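CG4930 (Drosophila melanogaster, PDB 3ISM) inhibits endonuclease G by binding it in a protein complex, and probably has ribonuclease inhibitor activity. Local coordinates at residues 108-111 against 112-116; 94-97 against 98-102; 115-118 against 119-122; 125-129 against 130-134. The protein carries 1 engineered substitution. One frame throughout, in Å; residues are numbered along the deposited sequence.

Contact 1 (108-111 against 112-116); sequences NEWI and VKLRD
L114 N donates to W110 O at 2.9 Å and R115 N to I111 O at 3.0 Å, two successive i to i+4 bonds of the unbroken alpha-helix that carries residues 108-111 into 112-116. On one side of this turn, L114 is the hub for the two large residues before it. Its CD2 methyl lies 3.7 Å from I111 CD1 and also meets the outer end of the W110 indole, 3.9 Å from CH2. It approaches that ring at a slant. The indole can reach down the helix because W110 CG is anti to its backbone N (chi1 172°), which swings the six-membered ring toward the following turn. Elsewhere on the helix, V112 CG2 rests 3.6 Å from N108 O. The R115 guanidinium turns back side-on to D116: NE (2.8 Å) and NH2 both bond to the single carboxylate atom OD1, with D116 CG at the guanidinium edge, in its plane. R115 NH1 goes instead to F157 O. The apolar strip faces the core of this all-helical domain. W110 packs on R67 and I70, and L114 on W71 and F75, all of helix 52-75; L92 of helix 81-102 receives both W110 and I111.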
loop_
_atom_site.group_PDB
_atom_site.type_symbol
_atom_site.label_atom_id
_atom_site.label_comp_id
_atom_site.label_asym_id
_atom_site.label_seq_id
_atom_site.Cartn_x
_atom_site.Cartn_y
_atom_site.Cartn_z
ATOM N N ASN C 108 -14.932 30.962 16.970
ATOM C CA ASN C 108 -13.960 32.030 17.202
ATOM C C ASN C 108 -14.571 33.441 17.316
ATOM O O ASN C 108 -14.117 34.263 18.127
ATOM C CB ASN C 108 -12.828 31.973 16.157
ATOM C CG ASN C 108 -11.908 30.771 16.364
ATOM O OD1 ASN C 108 -12.109 29.975 17.281
ATOM N ND2 ASN C 108 -10.904 30.632 15.515
ATOM N N GLU C 109 -15.603 33.712 16.525
ATOM C CA GLU C 109 -16.272 35.012 16.587
ATOM C C GLU C 109 -17.157 35.127 17.820
ATOM O O GLU C 109 -17.213 36.180 18.451
ATOM C CB GLU C 109 -17.115 35.236 15.339
ATOM C CG GLU C 109 -16.295 35.317 14.065
ATOM C CD GLU C 109 -17.157 35.365 12.820
ATOM O OE1 GLU C 109 -18.408 35.334 12.945
ATOM O OE2 GLU C 109 -16.576 35.426 11.712
ATOM N N TRP C 110 -17.846 34.038 18.152
ATOM C CA TRP C 110 -18.796 34.051 19.259
ATOM C C TRP C 110 -18.105 34.088 20.628
ATOM O O TRP C 110 -18.590 34.720 21.569
ATOM C CB TRP C 110 -19.728 32.848 19.153
ATOM C CG TRP C 110 -20.621 32.653 20.349
ATOM C CD1 TRP C 110 -21.779 33.328 20.636
ATOM C CD2 TRP C 110 -20.441 31.699 21.401
ATOM N NE1 TRP C 110 -22.319 32.861 21.810
ATOM C CE2 TRP C 110 -21.521 31.857 22.297
ATOM C CE3 TRP C 110 -19.467 30.727 21.676
ATOM C CZ2 TRP C 110 -21.654 31.085 23.444
ATOM C CZ3 TRP C 110 -19.606 29.951 22.823
ATOM C CH2 TRP C 110 -20.690 30.138 23.689
ATOM N N ILE C 111 -16.965 33.418 20.730
ATOM C CA ILE C 111 -16.262 33.346 22.000
ATOM C C ILE C 111 -15.753 34.727 22.456
ATOM O O ILE C 111 -15.630 34.966 23.636
ATOM C CB ILE C 111 -15.145 32.258 21.980
ATOM C CG1 ILE C 111 -14.810 31.800 23.404
ATOM C CG2 ILE C 111 -13.907 32.717 21.184
ATOM C CD1 ILE C 111 -15.928 31.025 24.074
ATOM N N VAL C 112 -15.497 35.630 21.509
ATOM C CA VAL C 112 -15.112 37.015 21.814
ATOM C C VAL C 112 -16.273 37.789 22.465
ATOM O O VAL C 112 -16.087 38.503 23.463
ATOM C CB VAL C 112 -14.640 37.755 20.528
ATOM C CG1 VAL C 112 -14.509 39.243 20.762
ATOM C CG2 VAL C 112 -13.327 37.163 20.021
ATOM N N LYS C 113 -17.466 37.648 21.897
ATOM C CA LYS C 113 -18.663 38.246 22.497
ATOM C C LYS C 113 -18.957 37.655 23.871
ATOM O O LYS C 113 -19.341 38.383 24.786
ATOM C CB LYS C 113 -19.880 38.082 21.587
ATOM C CG LYS C 113 -19.771 38.796 20.240
ATOM C CD LYS C 113 -20.696 38.134 19.211
ATOM C CE LYS C 113 -20.671 38.880 17.860
ATOM N NZ LYS C 113 -21.382 38.135 16.743
ATOM N N LEU C 114 -18.784 36.337 24.013
ATOM C CA LEU C 114 -18.980 35.677 25.304
ATOM C C LEU C 114 -18.021 36.238 26.349
ATOM O O LEU C 114 -18.446 36.594 27.441
ATOM C CB LEU C 114 -18.847 34.155 25.195
ATOM C CG LEU C 114 -19.118 33.389 26.501
ATOM C CD1 LEU C 114 -20.615 33.357 26.813
ATOM C CD2 LEU C 114 -18.585 31.987 26.466
ATOM N N ARG C 115 -16.736 36.328 26.014
ATOM C CA ARG C 115 -15.755 36.937 26.918
ATOM C C ARG C 115 -16.184 38.345 27.308
ATOM O O ARG C 115 -16.142 38.716 28.477
ATOM C CB ARG C 115 -14.372 37.010 26.263
ATOM C CG ARG C 115 -13.337 37.814 27.068
ATOM C CD ARG C 115 -12.188 38.319 26.201
ATOM N NE ARG C 115 -12.626 39.329 25.239
ATOM C CZ ARG C 115 -11.868 39.813 24.256
ATOM N NH1 ARG C 115 -10.627 39.381 24.086
ATOM N NH2 ARG C 115 -12.359 40.720 23.424
ATOM N N ASP C 116 -16.590 39.133 26.317
ATOM C CA ASP C 116 -16.906 40.527 26.563
ATOM C C ASP C 116 -18.066 40.667 27.537
ATOM O O ASP C 116 -18.048 41.571 28.376
ATOM C CB ASP C 116 -17.153 41.275 25.255
ATOM C CG ASP C 116 -15.871 41.458 24.442
ATOM O OD1 ASP C 116 -14.800 40.990 24.883
ATOM O OD2 ASP C 116 -15.932 42.053 23.354
#

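Contact 2 (94-97 against 98-102); sequences EYRG and DACFY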
loop_
_atom_site.group_PDB
_atom_site.type_symbol
_atom_site.label_atom_id
_atom_site.label_comp_id
_atom_site.label_asym_id
_atom_site.label_seq_id
_atom_site.Cartn_x
_atom_site.Cartn_y
_atom_site.Cartn_z
ATOM N N GLU C 94 -16.949 20.596 25.439
ATOM C CA GLU C 94 -17.381 19.618 24.435
ATOM C C GLU C 94 -17.663 20.281 23.089
ATOM O O GLU C 94 -17.191 19.814 22.041
ATOM C CB GLU C 94 -18.628 18.873 24.915
ATOM C CG GLU C 94 -19.090 17.737 24.003
ATOM C CD GLU C 94 -18.197 16.511 24.060
ATOM O OE1 GLU C 94 -17.556 16.273 25.102
ATOM O OE2 GLU C 94 -18.152 15.769 23.060
ATOM N N TYR C 95 -18.415 21.379 23.116
ATOM C CA TYR C 95 -18.739 22.081 21.873
ATOM C C TYR C 95 -17.472 22.580 21.143
ATOM O O TYR C 95 -17.317 22.328 19.933
ATOM C CB TYR C 95 -19.787 23.174 22.078
ATOM C CG TYR C 95 -19.806 24.213 20.982
ATOM C CD1 TYR C 95 -19.887 23.844 19.643
ATOM C CD2 TYR C 95 -19.735 25.568 21.283
ATOM C CE1 TYR C 95 -19.873 24.799 18.640
ATOM C CE2 TYR C 95 -19.741 26.521 20.282
ATOM C CZ TYR C 95 -19.812 26.128 18.969
ATOM O OH TYR C 95 -19.828 27.055 17.964
ATOM N N ARG C 96 -16.571 23.247 21.870
ATOM C CA ARG C 96 -15.296 23.708 21.300
ATOM C C ARG C 96 -14.470 22.582 20.634
ATOM O O ARG C 96 -13.858 22.781 19.582
ATOM C CB ARG C 96 -14.437 24.370 22.384
ATOM C CG ARG C 96 -13.143 24.980 21.848
ATOM C CD ARG C 96 -12.354 25.671 22.946
ATOM N NE ARG C 96 -11.297 26.519 22.392
ATOM C CZ ARG C 96 -10.115 26.062 21.982
ATOM N NH1 ARG C 96 -9.826 24.765 22.073
ATOM N NH2 ARG C 96 -9.215 26.897 21.503
ATOM N N GLY C 97 -14.452 21.415 21.273
ATOM C CA GLY C 97 -13.724 20.257 20.763
ATOM C C GLY C 97 -14.224 19.847 19.395
ATOM O O GLY C 97 -13.443 19.465 18.532
ATOM N N ASP C 98 -15.535 19.929 19.199
ATOM C CA ASP C 98 -16.127 19.670 17.887
ATOM C C ASP C 98 -15.888 20.809 16.910
ATOM O O ASP C 98 -15.586 20.569 15.735
ATOM C CB ASP C 98 -17.627 19.398 18.023
ATOM C CG ASP C 98 -17.904 18.063 18.666
ATOM O OD1 ASP C 98 -17.095 17.141 18.466
ATOM O OD2 ASP C 98 -18.907 17.925 19.380
ATOM N N ALA C 99 -16.042 22.047 17.385
ATOM C CA ALA C 99 -15.830 23.212 16.527
ATOM C C ALA C 99 -14.430 23.252 15.898
ATOM O O ALA C 99 -14.284 23.678 14.746
ATOM C CB ALA C 99 -16.102 24.493 17.277
ATOM N N CYS C 100 -13.412 22.817 16.650
ATOM C CA CYS C 100 -12.033 22.751 16.154
ATOM C C CYS C 100 -11.900 21.866 14.915
ATOM O O CYS C 100 -10.975 22.046 14.121
ATOM C CB CYS C 100 -11.090 22.173 17.217
ATOM S SG CYS C 100 -10.748 23.206 18.652
ATOM N N PHE C 101 -12.776 20.872 14.794
ATOM C CA PHE C 101 -12.746 19.930 13.684
ATOM C C PHE C 101 -13.722 20.349 12.576
ATOM O O PHE C 101 -13.362 20.361 11.394
ATOM C CB PHE C 101 -13.073 18.511 14.182
ATOM C CG PHE C 101 -13.046 17.457 13.096
ATOM C CD1 PHE C 101 -11.847 16.862 12.711
ATOM C CD2 PHE C 101 -14.216 17.058 12.460
ATOM C CE1 PHE C 101 -11.818 15.891 11.715
ATOM C CE2 PHE C 101 -14.192 16.082 11.451
ATOM C CZ PHE C 101 -12.994 15.502 11.081
ATOM N N TYR C 102 -14.956 20.677 12.964
ATOM C CA TYR C 102 -16.016 20.990 11.987
ATOM C C TYR C 102 -16.099 22.459 11.526
ATOM O O TYR C 102 -16.328 22.700 10.347
ATOM C CB TYR C 102 -17.399 20.580 12.502
ATOM C CG TYR C 102 -17.569 19.119 12.804
ATOM C CD1 TYR C 102 -17.609 18.672 14.119
ATOM C CD2 TYR C 102 -17.699 18.185 11.782
ATOM C CE1 TYR C 102 -17.763 17.343 14.424
ATOM C CE2 TYR C 102 -17.845 16.841 12.069
ATOM C CZ TYR C 102 -17.884 16.430 13.395
ATOM O OH TYR C 102 -18.046 15.109 13.698
HETATM O O HOH W 1 -19.520 15.807 20.886
#
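E94 O accepts the backbone N of D98, opening a ladder of i to i+4 bonds through the closing turns of the alpha-helix 81-102. One turn apart, the two acidic side chains bring E94 OE2 and D98 OD2 to 4.3 Å, an approach that would probably be unfavourable were it not for a water that donates to both, at 2.6 Å to E94 OE2 and 2.7 Å to D98 OD2. Arginines of the CG8862 chain also answer the charges: its R94 pairs with E94 and its R93 with D98 OD1, while Y36 OH meets D98 OD2. Were D98 an alanine, R93 of the CG8862 chain would probably lose its carboxylate mate and the bridging water one of its two acceptors. Next along, Y95 sets its ring obliquely against A99, with CE1 4.0 Å from A99 CB, and its hydroxyl bonds R67. R96 runs out extended from CG to NE (chi2 178°), its head bonded to G137 O and salt-bridged to D143, and NH1 passes 3.9 Å from C100 SG. G97 brings only backbone to the turn, and its O lies 3.8 Å from C100 CB.

Contact 3 (115-118 against 119-122); sequences RDEV and LKKE
L119 lies back over R115, the two side chains slanting past each other so that L119 CD1 touches R115 CG at 3.9 Å. Its CG stands anti to the carbonyl carbon (chi1 -61°), which turns the isobutyl group back along the helix and brings CG to within 3.3 Å of R115 O. That same oxygen takes the backbone hydrogen bond of L119 N, nearly head-on. Beyond this pair W127 and H160 lie against both R115 and L119. K120 continues the ladder by bonding D116 O through its backbone N. Its side chain runs beside that of E117, pointing the same way, with K120 CD 4.0 Å from E117 OE2; it is the methylene chain, and not the ammonium, that borders the carboxylate. K121 N bonds E117 O in turn, and its side chain crosses E117 at a slant. K121 CE comes to 3.2 Å from E117 OE2, while NZ stands off at 3.9 Å, a long salt bridge. At E122 the chain leaves helical geometry with a positive phi of 57°, a Schellman motif in which E122 N makes a weak bond of 3.0 Å to L119 O. Two lysines in the last turn would be expected to suit the partial negative charge of a helix C-terminus, and E117 probably offsets part of their charge. With the long ion pair lying at the surface, this polar side is likely to contribute less to holding the turn than the backbone bonds and the apolar contact of L119 with R115.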
loop_
_atom_site.group_PDB
_atom_site.type_symbol
_atom_site.label_atom_id
_atom_site.label_comp_id
_atom_site.label_asym_id
_atom_site.label_seq_id
_atom_site.Cartn_x
_atom_site.Cartn_y
_atom_site.Cartn_z
ATOM N N ARG C 115 -16.736 36.328 26.014
ATOM C CA ARG C 115 -15.755 36.937 26.918
ATOM C C ARG C 115 -16.184 38.345 27.308
ATOM O O ARG C 115 -16.142 38.716 28.477
ATOM C CB ARG C 115 -14.372 37.010 26.263
ATOM C CG ARG C 115 -13.337 37.814 27.068
ATOM C CD ARG C 115 -12.188 38.319 26.201
ATOM N NE ARG C 115 -12.626 39.329 25.239
ATOM C CZ ARG C 115 -11.868 39.813 24.256
ATOM N NH1 ARG C 115 -10.627 39.381 24.086
ATOM N NH2 ARG C 115 -12.359 40.720 23.424
ATOM N N ASP C 116 -16.590 39.133 26.317
ATOM C CA ASP C 116 -16.906 40.527 26.563
ATOM C C ASP C 116 -18.066 40.667 27.537
ATOM O O ASP C 116 -18.048 41.571 28.376
ATOM C CB ASP C 116 -17.153 41.275 25.255
ATOM C CG ASP C 116 -15.871 41.458 24.442
ATOM O OD1 ASP C 116 -14.800 40.990 24.883
ATOM O OD2 ASP C 116 -15.932 42.053 23.354
ATOM N N GLU C 117 -19.029 39.740 27.445
ATOM C CA GLU C 117 -20.160 39.678 28.368
ATOM C C GLU C 117 -19.735 39.195 29.757
ATOM O O GLU C 117 -20.214 39.693 30.782
ATOM C CB GLU C 117 -21.268 38.780 27.808
ATOM C CG GLU C 117 -22.639 38.961 28.499
ATOM C CD GLU C 117 -23.309 40.321 28.247
ATOM O OE1 GLU C 117 -22.983 41.020 27.269
ATOM O OE2 GLU C 117 -24.191 40.692 29.036
ATOM N N VAL C 118 -18.828 38.224 29.777
ATOM C CA VAL C 118 -18.255 37.713 31.015
ATOM C C VAL C 118 -17.570 38.831 31.800
ATOM O O VAL C 118 -17.788 38.965 33.004
ATOM C CB VAL C 118 -17.290 36.530 30.725
ATOM C CG1 VAL C 118 -16.303 36.310 31.892
ATOM C CG2 VAL C 118 -18.099 35.264 30.452
ATOM N N LEU C 119 -16.798 39.663 31.103
ATOM C CA LEU C 119 -16.033 40.741 31.743
ATOM C C LEU C 119 -16.897 41.915 32.210
ATOM O O LEU C 119 -16.680 42.456 33.293
ATOM C CB LEU C 119 -14.916 41.230 30.817
ATOM C CG LEU C 119 -13.872 40.174 30.434
ATOM C CD1 LEU C 119 -12.818 40.777 29.523
ATOM C CD2 LEU C 119 -13.240 39.555 31.673
ATOM N N LYS C 120 -17.865 42.298 31.381
ATOM C CA LYS C 120 -18.848 43.333 31.696
ATOM C C LYS C 120 -19.636 42.995 32.964
ATOM O O LYS C 120 -19.888 43.859 33.803
ATOM C CB LYS C 120 -19.800 43.488 30.508
ATOM C CG LYS C 120 -20.938 44.465 30.709
ATOM C CD LYS C 120 -22.156 43.995 29.917
ATOM C CE LYS C 120 -23.365 44.861 30.189
ATOM N NZ LYS C 120 -23.194 46.222 29.617
ATOM N N LYS C 121 -20.003 41.724 33.099
ATOM C CA LYS C 121 -20.746 41.234 34.257
ATOM C C LYS C 121 -19.815 40.861 35.406
ATOM O O LYS C 121 -20.270 40.440 36.473
ATOM C CB LYS C 121 -21.621 40.043 33.856
ATOM C CG LYS C 121 -22.638 40.417 32.790
ATOM C CD LYS C 121 -23.900 39.598 32.897
ATOM C CE LYS C 121 -25.040 40.219 32.077
ATOM N NZ LYS C 121 -25.489 41.536 32.600
ATOM N N GLU C 122 -18.511 41.019 35.168
ATOM C CA GLU C 122 -17.469 40.807 36.181
ATOM C C GLU C 122 -17.510 39.401 36.777
ATOM O O GLU C 122 -17.396 39.226 37.991
ATOM C CB GLU C 122 -17.517 41.892 37.277
ATOM C CG GLU C 122 -16.962 43.253 36.834
ATOM C CD GLU C 122 -16.803 44.239 37.989
ATOM O OE1 GLU C 122 -15.809 44.130 38.753
ATOM O OE2 GLU C 122 -17.671 45.131 38.128
#

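Contact 4 (125-129 against 130-134); sequences DFWRD and VLVKK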
loop_
_atom_site.group_PDB
_atom_site.type_symbol
_atom_site.label_atom_id
_atom_site.label_comp_id
_atom_site.label_asym_id
_atom_site.label_seq_id
_atom_site.Cartn_x
_atom_site.Cartn_y
_atom_site.Cartn_z
ATOM N N ASP C 125 -13.972 34.841 38.078
ATOM C CA ASP C 125 -13.586 33.457 38.368
ATOM C C ASP C 125 -13.790 32.594 37.130
ATOM O O ASP C 125 -12.884 31.865 36.727
ATOM C CB ASP C 125 -14.349 32.881 39.564
ATOM C CG ASP C 125 -13.914 33.493 40.888
ATOM O OD1 ASP C 125 -12.769 33.991 40.986
ATOM O OD2 ASP C 125 -14.725 33.481 41.838
ATOM N N PHE C 126 -14.964 32.700 36.510
ATOM C CA PHE C 126 -15.233 32.000 35.240
ATOM C C PHE C 126 -14.221 32.400 34.146
ATOM O O PHE C 126 -13.770 31.547 33.385
ATOM C CB PHE C 126 -16.672 32.239 34.770
ATOM C CG PHE C 126 -17.047 31.472 33.521
ATOM C CD1 PHE C 126 -17.407 30.130 33.590
ATOM C CD2 PHE C 126 -17.061 32.101 32.277
ATOM C CE1 PHE C 126 -17.760 29.424 32.441
ATOM C CE2 PHE C 126 -17.417 31.396 31.126
ATOM C CZ PHE C 126 -17.755 30.057 31.209
ATOM N N TRP C 127 -13.860 33.680 34.083
ATOM C CA TRP C 127 -12.866 34.142 33.114
ATOM C C TRP C 127 -11.525 33.470 33.394
ATOM O O TRP C 127 -10.972 32.840 32.513
ATOM C CB TRP C 127 -12.751 35.674 33.102
ATOM C CG TRP C 127 -11.587 36.243 32.312
ATOM C CD1 TRP C 127 -10.569 37.011 32.807
ATOM C CD2 TRP C 127 -11.315 36.081 30.909
ATOM N NE1 TRP C 127 -9.685 37.344 31.806
ATOM C CE2 TRP C 127 -10.123 36.792 30.630
ATOM C CE3 TRP C 127 -11.962 35.411 29.859
ATOM C CZ2 TRP C 127 -9.568 36.850 29.350
ATOM C CZ3 TRP C 127 -11.405 35.462 28.588
ATOM C CH2 TRP C 127 -10.225 36.182 28.342
ATOM N N ARG C 128 -11.060 33.548 34.637
ATOM C CA ARG C 128 -9.770 32.988 35.033
ATOM C C ARG C 128 -9.713 31.458 35.045
ATOM O O ARG C 128 -8.776 30.868 34.502
ATOM C CB ARG C 128 -9.340 33.536 36.396
ATOM C CG ARG C 128 -8.948 35.005 36.373
ATOM C CD ARG C 128 -8.322 35.458 37.686
ATOM N NE ARG C 128 -9.260 35.298 38.798
ATOM C CZ ARG C 128 -9.936 36.296 39.361
ATOM N NH1 ARG C 128 -9.774 37.549 38.936
ATOM N NH2 ARG C 128 -10.771 36.036 40.360
ATOM N N ASP C 129 -10.714 30.822 35.653
ATOM C CA ASP C 129 -10.666 29.379 35.925
ATOM C C ASP C 129 -11.139 28.547 34.745
ATOM O O ASP C 129 -10.688 27.420 34.553
ATOM C CB ASP C 129 -11.507 29.025 37.160
ATOM C CG ASP C 129 -11.065 29.771 38.412
ATOM O OD1 ASP C 129 -9.864 30.104 38.522
ATOM O OD2 ASP C 129 -11.928 30.020 39.291
ATOM N N VAL C 130 -12.061 29.094 33.966
ATOM C CA VAL C 130 -12.617 28.363 32.846
ATOM C C VAL C 130 -12.054 28.831 31.498
ATOM O O VAL C 130 -11.299 28.080 30.861
ATOM C CB VAL C 130 -14.172 28.348 32.857
ATOM C CG1 VAL C 130 -14.694 27.560 31.689
ATOM C CG2 VAL C 130 -14.694 27.735 34.171
ATOM N N LEU C 131 -12.401 30.043 31.056
ATOM C CA LEU C 131 -12.025 30.466 29.703
ATOM C C LEU C 131 -10.504 30.537 29.501
ATOM O O LEU C 131 -9.984 30.106 28.462
ATOM C CB LEU C 131 -12.690 31.787 29.314
ATOM C CG LEU C 131 -14.225 31.764 29.231
ATOM C CD1 LEU C 131 -14.832 33.100 28.761
ATOM C CD2 LEU C 131 -14.682 30.658 28.317
ATOM N N VAL C 132 -9.804 31.084 30.494
ATOM C CA VAL C 132 -8.357 31.234 30.424
ATOM C C VAL C 132 -7.649 29.904 30.738
ATOM O O VAL C 132 -6.923 29.371 29.884
ATOM C CB VAL C 132 -7.835 32.369 31.353
ATOM C CG1 VAL C 132 -6.312 32.349 31.445
ATOM C CG2 VAL C 132 -8.329 33.737 30.875
ATOM N N LYS C 133 -7.870 29.359 31.937
ATOM C CA LYS C 133 -7.142 28.158 32.357
ATOM C C LYS C 133 -7.378 26.947 31.455
ATOM O O LYS C 133 -6.439 26.223 31.132
ATOM C CB LYS C 133 -7.444 27.778 33.802
ATOM C CG LYS C 133 -6.400 26.824 34.373
ATOM C CD LYS C 133 -6.802 26.233 35.701
ATOM C CE LYS C 133 -5.746 25.222 36.158
ATOM N NZ LYS C 133 -6.391 23.929 36.531
ATOM N N LYS C 134 -8.625 26.734 31.037
ATOM C CA LYS C 134 -8.946 25.588 30.184
ATOM C C LYS C 134 -8.697 25.886 28.703
ATOM O O LYS C 134 -8.997 25.055 27.843
ATOM C CB LYS C 134 -10.384 25.121 30.409
ATOM C CG LYS C 134 -10.629 24.454 31.769
ATOM C CD LYS C 134 -12.100 24.017 31.914
ATOM C CE LYS C 134 -12.471 23.765 33.366
ATOM N NZ LYS C 134 -11.721 22.623 33.953
#
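V132 CG2 sits squarely over the six-membered ring of W127, a CH-pi contact of 3.6 Å to the ring centroid, in a helix that widens here into a pi-type turn. L131 comes to the same indole from another quarter, its CD1 at the ring edge in plane and its CB 3.7 Å from W127 CE3. L131 also serves F126, whose CE2 lies 3.7 Å from L131 CG. V130 covers one face of the phenyl, offset toward the rim, with CG1 3.7 Å from F126 CE1. With CG anti to the backbone N (chi1 -176°), the F126 ring leans toward the following turn, where V130 and L131 meet it. With a leucine in place of W127, V132 CG2 is likely to lose the ring beneath it and H160 O its NE1 donor. F126 meets V118 of helix 104-120 and T85 of helix 81-102. At the exposed edge, R128 NH2 makes a salt bridge with D125 OD1 whose hydrogen bond is weak. The backbone records the widening: V132 N bonds W127 O and K133 N bonds R128 O, both i to i+5. F126 O accepts twice, from V130 N at 3.0 Å, above the carbonyl plane, and from L131 N at 3.1 Å.

In the fold
The four contacts follow one another through three consecutive helices of a single all-helical domain, and local turns become a fold where their side chains interlock. Contacts 1 and 3 share R115 and D116 on helix 104-120, their centres 10 Å apart. R115 CG touches W127 CZ3 at 3.4 Å, tying both to contact 4; V118 CG2 against F126 CD2 (3.8 Å) strengthens the join between contacts 3 and 4. Contact 2 meets contact 1 more lightly, through Y95 CE2 and W110 CZ3 at 4.3 Å, and its centre is about 23 Å from that of contact 3. Of the four, contact 2 alone touches the CG8862 chain, through E94, D98, F101 and Y102.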